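Local coordinates for hypothetical protein TT1662 (Thermus thermophilus, PDB 1UFO) that has the alpha/beta hydrolase fold and probably hydrolyses an ester or related bond in a substrate not yet known, at residues 43-52 and 224-235; 75-83 and 139-147. One frame throughout, in Å; residues are numbered along the deposited sequence.

Interaction 1 (43-52 and 224-235); sequences LLPGYAERGF and ARVGLAFLEHWL
Leu228 lays its CD1 methyl over one face of the Tyr47 ring, 4.0 Å from the ring centroid and 15° off the normal, a CH-pi contact made where the C-terminal helix of the alpha/beta hydrolase fold packs on the loop leading into strand 52-56. Leu44 CB lies on the opposite face, so the ring is sandwiched. Its phenol reaches past Leu228 and gives its proton to Ala224 O at 2.6 Å from Tyr47 OH, in the carbonyl plane and on a lone pair. That oxygen also takes the regular helix bond from Leu228 N, and is thus gripped twice. Gly227 makes this approach possible, since any CB there would run into the hydroxyl. With chi1 at 179° the fork of Leu228 is aimed at the loop, and its two methyls part: CD1 also meets Phe52 CE1 at 3.6 Å, while CD2 sits over the centre of the Arg50 guanidinium, 3.7 Å from Arg50 CZ. Phe52 goes on to rest its CZ against Leu231 CB and Leu235 CD2. Alongside this apolar packing, Arg50 NH1 forms a salt bridge with Glu232 OE2, whose hydrogen bond is weak because it is bent; Lys24 pairs with the other carboxylate oxygen, OE1. Arg225 turns its charge mainly to Glu236 of the second subunit. One water accepts from both arginines, from Arg50 NH2 at 2.8 Å and from Arg225 NE at 2.6 Å.

Interaction 2 (75-83 and 139-147); sequences PRYVEEVYR and GFPMKLPQG
Tyr82 receives the backbone N-H of Met142 on its hydroxyl oxygen, 2.8 Å from Met142 N to Tyr82 OH and nearly straight at 173°. Pro141, the residue before Met142, sets CB over a face of the same ring, 3.5 Å from Tyr82 CZ, a CH-pi contact in which the two side chains cross at about a right angle. Replacing this tyrosine by an alanine is likely to leave the Met142 N-H without its acceptor and to open a gap beside Pro141 and the Met142 methyl. Met142, a selenomethionine, has CG tucked between its backbone N and carbonyl carbon (chi1 70°), and this brings the chain back along the helix: SE lies 3.9 Å from Val78 CG2, and CE 3.8 Å from Val81 CG1. Met142 SE also makes an oblique Met-aromatic contact with Tyr77, 5.5 Å from its ring centroid. Further along, the two methyls of Val78 divide the loop between them, CG1 touching Leu144 CD1 and CG2 meeting Pro145 CD, each at 3.6 Å. Around this apolar strip, Tyr159 bonds Met142 O and Arg190 bonds Pro141 O, fixing the loop backbone, while Gln148 OE1 takes the N-H of Val78 in the first turn of the helix. The contact thus ties the start of helix 77-103 to the loop after strand 132-135, with helix 153-160 packed against both, Leu114 of helix 114-124 against Val81 and Tyr82, and Phe117 against Pro141.

Interactions 1 and 2 lie on opposite sides of the chain's centre, their own centres 31 Å apart and their nearest atoms about 15 Å apart, and they do not touch. Strand 132-135 relates them: Leu133 and Phe135 pack on Tyr47 of interaction 1, and the chain then runs on into loop 139-147 of interaction 2. Between the segments of interaction 1, the chain builds much of the fold, including both segments of interaction 2. A probable Ser113-His217-Asp183 triad has its serine on a nucleophile elbow just before helix 114-124, which packs against interaction 2. Helix 221-236 of interaction 1 follows soon after His217 and faces the second subunit.

Interaction 1 (43-52 and 224-235)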
loop_
_atom_site.group_PDB
_atom_site.type_symbol
_atom_site.label_atom_id
_atom_site.label_comp_id
_atom_site.label_asym_id
_atom_site.label_seq_id
_atom_site.Cartn_x
_atom_site.Cartn_y
_atom_site.Cartn_z
ATOM N N LEU A 43 6.137 -6.223 16.076
ATOM C CA LEU A 43 5.075 -5.720 15.160
ATOM C C LEU A 43 5.511 -5.908 13.687
ATOM O O LEU A 43 4.755 -5.429 12.779
ATOM C CB LEU A 43 4.855 -4.205 15.483
ATOM C CG LEU A 43 4.197 -3.940 16.870
ATOM C CD1 LEU A 43 4.392 -2.475 17.235
ATOM C CD2 LEU A 43 2.757 -4.400 16.889
ATOM N N LEU A 44 6.642 -6.539 13.416
ATOM C CA LEU A 44 7.080 -6.786 12.038
ATOM C C LEU A 44 7.105 -8.310 11.768
ATOM O O LEU A 44 8.116 -8.869 11.390
ATOM C CB LEU A 44 8.456 -6.170 11.766
ATOM C CG LEU A 44 8.488 -4.650 12.040
ATOM C CD1 LEU A 44 9.884 -4.091 11.959
ATOM C CD2 LEU A 44 7.616 -3.867 11.068
ATOM N N PRO A 45 5.973 -8.958 11.950
ATOM C CA PRO A 45 5.945 -10.408 11.699
ATOM C C PRO A 45 6.275 -10.741 10.235
ATOM O O PRO A 45 5.905 -10.022 9.308
ATOM C CB PRO A 45 4.504 -10.783 12.094
ATOM C CG PRO A 45 3.704 -9.592 11.623
ATOM C CD PRO A 45 4.604 -8.437 12.166
ATOM N N GLY A 46 6.985 -11.865 10.043
ATOM C CA GLY A 46 7.351 -12.330 8.730
ATOM C C GLY A 46 8.557 -11.702 8.030
ATOM O O GLY A 46 9.003 -12.197 7.002
ATOM N N TYR A 47 9.077 -10.628 8.594
ATOM C CA TYR A 47 10.154 -9.917 7.950
ATOM C C TYR A 47 11.460 -10.733 8.036
ATOM O O TYR A 47 12.093 -10.908 7.009
ATOM C CB TYR A 47 10.360 -8.545 8.600
ATOM C CG TYR A 47 9.403 -7.448 8.171
ATOM C CD1 TYR A 47 9.921 -6.258 7.736
ATOM C CD2 TYR A 47 8.027 -7.596 8.263
ATOM C CE1 TYR A 47 9.074 -5.149 7.351
ATOM C CE2 TYR A 47 7.157 -6.525 7.927
ATOM C CZ TYR A 47 7.728 -5.320 7.477
ATOM O OH TYR A 47 6.907 -4.270 7.148
ATOM N N ALA A 48 11.752 -11.248 9.225
ATOM C CA ALA A 48 12.982 -12.048 9.357
ATOM C C ALA A 48 12.859 -13.318 8.548
ATOM O O ALA A 48 13.827 -13.738 7.844
ATOM C CB ALA A 48 13.262 -12.285 10.816
ATOM N N GLU A 49 11.655 -13.903 8.561
ATOM C CA GLU A 49 11.450 -15.139 7.775
ATOM C C GLU A 49 11.634 -14.975 6.279
ATOM O O GLU A 49 11.903 -15.942 5.525
ATOM C CB GLU A 49 10.041 -15.686 8.104
ATOM C CG GLU A 49 9.861 -16.060 9.511
ATOM C CD GLU A 49 9.588 -14.920 10.489
ATOM O OE1 GLU A 49 9.542 -13.742 10.099
ATOM O OE2 GLU A 49 9.426 -15.211 11.680
ATOM N N ARG A 50 11.519 -13.741 5.774
ATOM C CA ARG A 50 11.667 -13.407 4.381
ATOM C C ARG A 50 13.131 -13.036 4.097
ATOM O O ARG A 50 13.520 -12.794 2.953
ATOM C CB ARG A 50 10.725 -12.233 4.108
ATOM C CG ARG A 50 10.352 -11.902 2.752
ATOM C CD ARG A 50 9.405 -12.980 2.197
ATOM N NE ARG A 50 8.009 -12.916 2.617
ATOM C CZ ARG A 50 7.020 -12.243 1.999
ATOM N NH1 ARG A 50 7.232 -11.499 0.906
ATOM N NH2 ARG A 50 5.763 -12.424 2.410
ATOM N N GLY A 51 13.961 -12.954 5.146
ATOM C CA GLY A 51 15.369 -12.692 4.887
ATOM C C GLY A 51 15.881 -11.344 5.401
ATOM O O GLY A 51 17.047 -10.986 5.162
ATOM N N PHE A 52 15.060 -10.578 6.106
ATOM C CA PHE A 52 15.553 -9.293 6.664
ATOM C C PHE A 52 16.135 -9.479 8.047
ATOM O O PHE A 52 15.493 -10.069 8.942
ATOM C CB PHE A 52 14.385 -8.270 6.715
ATOM C CG PHE A 52 13.970 -7.818 5.351
ATOM C CD1 PHE A 52 13.138 -8.597 4.553
ATOM C CD2 PHE A 52 14.472 -6.601 4.836
ATOM C CE1 PHE A 52 12.815 -8.162 3.253
ATOM C CE2 PHE A 52 14.154 -6.183 3.572
ATOM C CZ PHE A 52 13.305 -6.984 2.763
ATOM N N ALA A 224 2.083 -4.070 8.226
ATOM C CA ALA A 224 3.393 -4.692 8.162
ATOM C C ALA A 224 3.593 -5.433 6.886
ATOM O O ALA A 224 4.663 -5.404 6.311
ATOM C CB ALA A 224 3.545 -5.638 9.387
ATOM N N ARG A 225 2.560 -6.177 6.444
ATOM C CA ARG A 225 2.648 -6.959 5.227
ATOM C C ARG A 225 2.859 -6.052 3.986
ATOM O O ARG A 225 3.694 -6.354 3.124
ATOM C CB ARG A 225 1.366 -7.816 5.100
ATOM C CG ARG A 225 1.353 -8.754 3.818
ATOM C CD ARG A 225 2.468 -9.762 3.988
ATOM N NE ARG A 225 2.464 -11.025 3.190
ATOM C CZ ARG A 225 1.842 -12.179 3.509
ATOM N NH1 ARG A 225 2.012 -13.193 2.689
ATOM N NH2 ARG A 225 1.068 -12.357 4.580
ATOM N N VAL A 226 2.182 -4.893 3.953
ATOM C CA VAL A 226 2.382 -3.989 2.813
ATOM C C VAL A 226 3.802 -3.372 2.842
ATOM O O VAL A 226 4.459 -3.181 1.826
ATOM C CB VAL A 226 1.296 -2.889 2.825
ATOM C CG1 VAL A 226 1.618 -1.817 1.822
ATOM C CG2 VAL A 226 -0.034 -3.551 2.483
ATOM N N GLY A 227 4.288 -3.083 4.053
ATOM C CA GLY A 227 5.606 -2.494 4.171
ATOM C C GLY A 227 6.677 -3.499 3.704
ATOM O O GLY A 227 7.666 -3.058 3.117
ATOM N N LEU A 228 6.469 -4.789 3.943
ATOM C CA LEU A 228 7.431 -5.796 3.533
ATOM C C LEU A 228 7.467 -5.868 1.987
ATOM O O LEU A 228 8.535 -5.957 1.386
ATOM C CB LEU A 228 7.015 -7.137 4.140
ATOM C CG LEU A 228 7.913 -8.332 3.793
ATOM C CD1 LEU A 228 9.354 -8.127 4.331
ATOM C CD2 LEU A 228 7.263 -9.525 4.512
ATOM N N ALA A 229 6.317 -5.697 1.354
ATOM C CA ALA A 229 6.281 -5.695 -0.133
ATOM C C ALA A 229 7.062 -4.486 -0.674
ATOM O O ALA A 229 7.773 -4.631 -1.626
ATOM C CB ALA A 229 4.785 -5.628 -0.631
ATOM N N PHE A 230 6.910 -3.320 -0.059
ATOM C CA PHE A 230 7.597 -2.115 -0.494
ATOM C C PHE A 230 9.099 -2.302 -0.389
ATOM O O PHE A 230 9.801 -1.942 -1.325
ATOM C CB PHE A 230 7.110 -0.951 0.382
ATOM C CG PHE A 230 7.616 0.412 -0.065
ATOM C CD1 PHE A 230 6.907 1.151 -1.050
ATOM C CD2 PHE A 230 8.735 0.995 0.530
ATOM C CE1 PHE A 230 7.313 2.420 -1.400
ATOM C CE2 PHE A 230 9.141 2.312 0.163
ATOM C CZ PHE A 230 8.422 3.038 -0.815
ATOM N N LEU A 231 9.547 -2.853 0.753
ATOM C CA LEU A 231 11.011 -3.125 0.930
ATOM C C LEU A 231 11.496 -4.155 -0.104
ATOM O O LEU A 231 12.544 -3.925 -0.693
ATOM C CB LEU A 231 11.305 -3.702 2.298
ATOM C CG LEU A 231 11.017 -2.732 3.465
ATOM C CD1 LEU A 231 11.498 -3.374 4.783
ATOM C CD2 LEU A 231 11.635 -1.358 3.202
ATOM N N GLU A 232 10.761 -5.225 -0.336
ATOM C CA GLU A 232 11.280 -6.193 -1.311
ATOM C C GLU A 232 11.325 -5.597 -2.707
ATOM O O GLU A 232 12.285 -5.880 -3.445
ATOM C CB GLU A 232 10.523 -7.476 -1.328
ATOM C CG GLU A 232 10.669 -8.216 -0.001
ATOM C CD GLU A 232 10.125 -9.608 -0.070
ATOM O OE1 GLU A 232 10.885 -10.539 0.272
ATOM O OE2 GLU A 232 8.949 -9.838 -0.422
ATOM N N HIS A 233 10.324 -4.754 -3.074
ATOM C CA HIS A 233 10.357 -4.144 -4.408
ATOM C C HIS A 233 11.647 -3.320 -4.570
ATOM O O HIS A 233 12.349 -3.434 -5.578
ATOM C CB HIS A 233 9.138 -3.207 -4.543
ATOM C CG HIS A 233 9.113 -2.514 -5.864
ATOM N ND1 HIS A 233 8.783 -3.168 -7.026
ATOM C CD2 HIS A 233 9.492 -1.255 -6.217
ATOM C CE1 HIS A 233 8.978 -2.341 -8.045
ATOM N NE2 HIS A 233 9.412 -1.178 -7.582
ATOM N N TRP A 234 11.976 -2.489 -3.569
ATOM C CA TRP A 234 13.160 -1.645 -3.706
ATOM C C TRP A 234 14.476 -2.447 -3.543
ATOM O O TRP A 234 15.464 -2.087 -4.130
ATOM C CB TRP A 234 13.114 -0.424 -2.739
ATOM C CG TRP A 234 12.047 0.525 -3.221
ATOM C CD1 TRP A 234 10.777 0.803 -2.635
ATOM C CD2 TRP A 234 12.061 1.215 -4.466
ATOM N NE1 TRP A 234 10.076 1.582 -3.508
ATOM C CE2 TRP A 234 10.813 1.864 -4.621
ATOM C CE3 TRP A 234 13.017 1.350 -5.479
ATOM C CZ2 TRP A 234 10.500 2.631 -5.774
ATOM C CZ3 TRP A 234 12.728 2.114 -6.595
ATOM C CH2 TRP A 234 11.474 2.747 -6.740
ATOM N N LEU A 235 14.450 -3.546 -2.781
ATOM C CA LEU A 235 15.655 -4.364 -2.653
ATOM C C LEU A 235 15.993 -5.037 -3.999
ATOM O O LEU A 235 17.170 -5.231 -4.347
ATOM C CB LEU A 235 15.404 -5.476 -1.636
ATOM C CG LEU A 235 16.544 -6.487 -1.350
ATOM C CD1 LEU A 235 17.756 -5.741 -0.915
ATOM C CD2 LEU A 235 16.052 -7.442 -0.259
HETATM O O HOH W 1 3.751 -11.075 0.915
#

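Interaction 2 (75-83 and 139-147)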
loop_
_atom_site.group_PDB
_atom_site.type_symbol
_atom_site.label_atom_id
_atom_site.label_comp_id
_atom_site.label_asym_id
_atom_site.label_seq_id
_atom_site.Cartn_x
_atom_site.Cartn_y
_atom_site.Cartn_z
ATOM N N PRO A 75 4.758 20.299 31.662
ATOM C CA PRO A 75 4.797 21.493 30.783
ATOM C C PRO A 75 5.989 21.354 29.808
ATOM O O PRO A 75 6.068 22.049 28.834
ATOM C CB PRO A 75 5.086 22.652 31.757
ATOM C CG PRO A 75 4.506 22.177 32.971
ATOM C CD PRO A 75 4.852 20.707 33.072
ATOM N N ARG A 76 6.914 20.448 30.131
ATOM C CA ARG A 76 8.075 20.249 29.253
ATOM C C ARG A 76 7.947 18.933 28.460
ATOM O O ARG A 76 8.951 18.392 27.929
ATOM C CB ARG A 76 9.362 20.180 30.076
ATOM C CG ARG A 76 9.650 21.457 30.926
ATOM C CD ARG A 76 9.954 22.592 29.987
ATOM N NE ARG A 76 10.204 23.867 30.681
ATOM C CZ ARG A 76 11.343 24.546 30.592
ATOM N NH1 ARG A 76 12.337 24.080 29.853
ATOM N NH2 ARG A 76 11.509 25.685 31.276
ATOM N N TYR A 77 6.739 18.425 28.358
ATOM C CA TYR A 77 6.531 17.172 27.608
ATOM C C TYR A 77 7.077 17.159 26.200
ATOM O O TYR A 77 7.919 16.304 25.857
ATOM C CB TYR A 77 5.051 16.861 27.551
ATOM C CG TYR A 77 4.703 15.632 26.715
ATOM C CD1 TYR A 77 5.149 14.367 27.091
ATOM C CD2 TYR A 77 3.818 15.737 25.636
ATOM C CE1 TYR A 77 4.687 13.209 26.396
ATOM C CE2 TYR A 77 3.345 14.618 24.952
ATOM C CZ TYR A 77 3.794 13.350 25.348
ATOM O OH TYR A 77 3.319 12.218 24.696
ATOM N N VAL A 78 6.655 18.139 25.413
ATOM C CA VAL A 78 7.042 18.190 24.005
ATOM C C VAL A 78 8.538 18.365 23.903
ATOM O O VAL A 78 9.208 17.681 23.062
ATOM C CB VAL A 78 6.296 19.319 23.276
ATOM C CG1 VAL A 78 6.882 19.521 21.891
ATOM C CG2 VAL A 78 4.802 18.997 23.177
ATOM N N GLU A 79 9.087 19.288 24.717
ATOM C CA GLU A 79 10.523 19.497 24.708
ATOM C C GLU A 79 11.264 18.172 24.947
ATOM O O GLU A 79 12.237 17.850 24.257
ATOM C CB GLU A 79 10.875 20.467 25.840
ATOM C CG GLU A 79 12.312 20.812 25.928
ATOM C CD GLU A 79 12.564 21.874 26.981
ATOM O OE1 GLU A 79 12.928 22.941 26.552
ATOM O OE2 GLU A 79 12.406 21.595 28.177
ATOM N N GLU A 80 10.816 17.450 25.967
ATOM C CA GLU A 80 11.482 16.196 26.317
ATOM C C GLU A 80 11.280 15.093 25.250
ATOM O O GLU A 80 12.212 14.285 24.953
ATOM C CB GLU A 80 10.983 15.748 27.695
ATOM C CG GLU A 80 11.640 16.682 28.744
ATOM C CD GLU A 80 11.222 16.401 30.190
ATOM O OE1 GLU A 80 11.486 17.325 31.019
ATOM O OE2 GLU A 80 10.659 15.319 30.486
ATOM N N VAL A 81 10.115 15.101 24.623
ATOM C CA VAL A 81 9.839 14.095 23.577
ATOM C C VAL A 81 10.796 14.348 22.412
ATOM O O VAL A 81 11.435 13.395 21.905
ATOM C CB VAL A 81 8.368 14.222 23.103
ATOM C CG1 VAL A 81 8.172 13.484 21.743
ATOM C CG2 VAL A 81 7.447 13.601 24.121
ATOM N N TYR A 82 10.968 15.599 21.977
ATOM C CA TYR A 82 11.856 15.778 20.825
ATOM C C TYR A 82 13.342 15.740 21.143
ATOM O O TYR A 82 14.183 15.502 20.241
ATOM C CB TYR A 82 11.461 17.010 20.013
ATOM C CG TYR A 82 10.158 16.739 19.301
ATOM C CD1 TYR A 82 8.972 17.335 19.705
ATOM C CD2 TYR A 82 10.100 15.792 18.287
ATOM C CE1 TYR A 82 7.767 17.005 19.119
ATOM C CE2 TYR A 82 8.865 15.402 17.696
ATOM C CZ TYR A 82 7.700 16.018 18.128
ATOM O OH TYR A 82 6.511 15.490 17.667
ATOM N N ARG A 83 13.692 15.924 22.424
ATOM C CA ARG A 83 15.102 15.703 22.799
ATOM C C ARG A 83 15.361 14.169 22.740
ATOM O O ARG A 83 16.431 13.723 22.256
ATOM C CB ARG A 83 15.325 16.306 24.193
ATOM C CG ARG A 83 16.689 15.930 24.802
ATOM C CD ARG A 83 17.880 16.129 23.814
ATOM N NE ARG A 83 17.961 17.485 23.253
ATOM C CZ ARG A 83 18.767 17.850 22.258
ATOM N NH1 ARG A 83 18.787 19.106 21.810
ATOM N NH2 ARG A 83 19.602 16.969 21.667
ATOM N N GLY A 139 6.364 13.653 9.235
ATOM C CA GLY A 139 7.618 14.380 9.059
ATOM C C GLY A 139 7.626 15.775 9.710
ATOM O O GLY A 139 8.585 16.516 9.548
ATOM N N PHE A 140 6.547 16.109 10.387
ATOM C CA PHE A 140 6.438 17.315 11.137
ATOM C C PHE A 140 6.250 16.941 12.578
ATOM O O PHE A 140 5.610 15.940 12.898
ATOM C CB PHE A 140 5.204 18.145 10.742
ATOM C CG PHE A 140 5.313 18.783 9.385
ATOM C CD1 PHE A 140 5.014 18.080 8.198
ATOM C CD2 PHE A 140 5.760 20.090 9.291
ATOM C CE1 PHE A 140 5.189 18.714 6.939
ATOM C CE2 PHE A 140 5.927 20.716 8.059
ATOM C CZ PHE A 140 5.654 20.053 6.883
ATOM N N PRO A 141 6.779 17.782 13.501
ATOM C CA PRO A 141 6.603 17.515 14.929
ATOM C C PRO A 141 5.153 17.817 15.283
ATOM O O PRO A 141 4.461 18.490 14.533
ATOM C CB PRO A 141 7.560 18.473 15.623
ATOM C CG PRO A 141 7.562 19.664 14.683
ATOM C CD PRO A 141 7.570 19.003 13.258
HETATM N N MSE A 142 4.703 17.200 16.353
HETATM C CA MSE A 142 3.319 17.392 16.744
HETATM C C MSE A 142 2.933 18.824 16.932
HETATM O O MSE A 142 3.715 19.710 17.245
HETATM C CB MSE A 142 3.027 16.612 18.039
HETATM C CG MSE A 142 3.719 17.216 19.286
HETATM SE SE MSE A 142 3.341 16.175 20.886
HETATM C CE MSE A 142 4.821 15.052 20.843
ATOM N N LYS A 143 1.652 19.068 16.735
ATOM C CA LYS A 143 1.145 20.404 16.987
ATOM C C LYS A 143 1.452 20.711 18.448
ATOM O O LYS A 143 1.180 19.898 19.312
ATOM C CB LYS A 143 -0.359 20.369 16.704
ATOM C CG LYS A 143 -0.587 19.470 15.486
ATOM C CD LYS A 143 -1.880 19.706 14.702
ATOM C CE LYS A 143 -2.357 18.361 14.045
ATOM N NZ LYS A 143 -2.740 17.395 15.074
ATOM N N LEU A 144 1.948 21.922 18.721
ATOM C CA LEU A 144 2.339 22.309 20.074
ATOM C C LEU A 144 1.143 22.591 20.960
ATOM O O LEU A 144 0.447 23.569 20.740
ATOM C CB LEU A 144 3.255 23.543 20.014
ATOM C CG LEU A 144 4.094 23.660 21.273
ATOM C CD1 LEU A 144 5.169 22.622 21.290
ATOM C CD2 LEU A 144 4.743 25.085 21.327
ATOM N N PRO A 145 0.892 21.754 21.968
ATOM C CA PRO A 145 -0.283 21.983 22.850
ATOM C C PRO A 145 -0.087 23.215 23.687
ATOM O O PRO A 145 1.022 23.580 23.998
ATOM C CB PRO A 145 -0.329 20.754 23.735
ATOM C CG PRO A 145 0.689 19.720 23.059
ATOM C CD PRO A 145 1.693 20.615 22.419
ATOM N N GLN A 146 -1.195 23.830 24.097
ATOM C CA GLN A 146 -1.185 25.003 24.953
ATOM C C GLN A 146 -0.592 24.609 26.300
ATOM O O GLN A 146 -0.883 23.524 26.862
ATOM C CB GLN A 146 -2.624 25.482 25.151
ATOM C CG GLN A 146 -2.752 26.896 25.616
ATOM C CD GLN A 146 -2.194 27.835 24.568
ATOM O OE1 GLN A 146 -2.395 27.633 23.353
ATOM N NE2 GLN A 146 -1.478 28.849 25.014
ATOM N N GLY A 147 0.281 25.473 26.782
ATOM C CA GLY A 147 0.906 25.259 28.052
ATOM C C GLY A 147 2.297 24.650 27.959
ATOM O O GLY A 147 2.985 24.549 28.970
#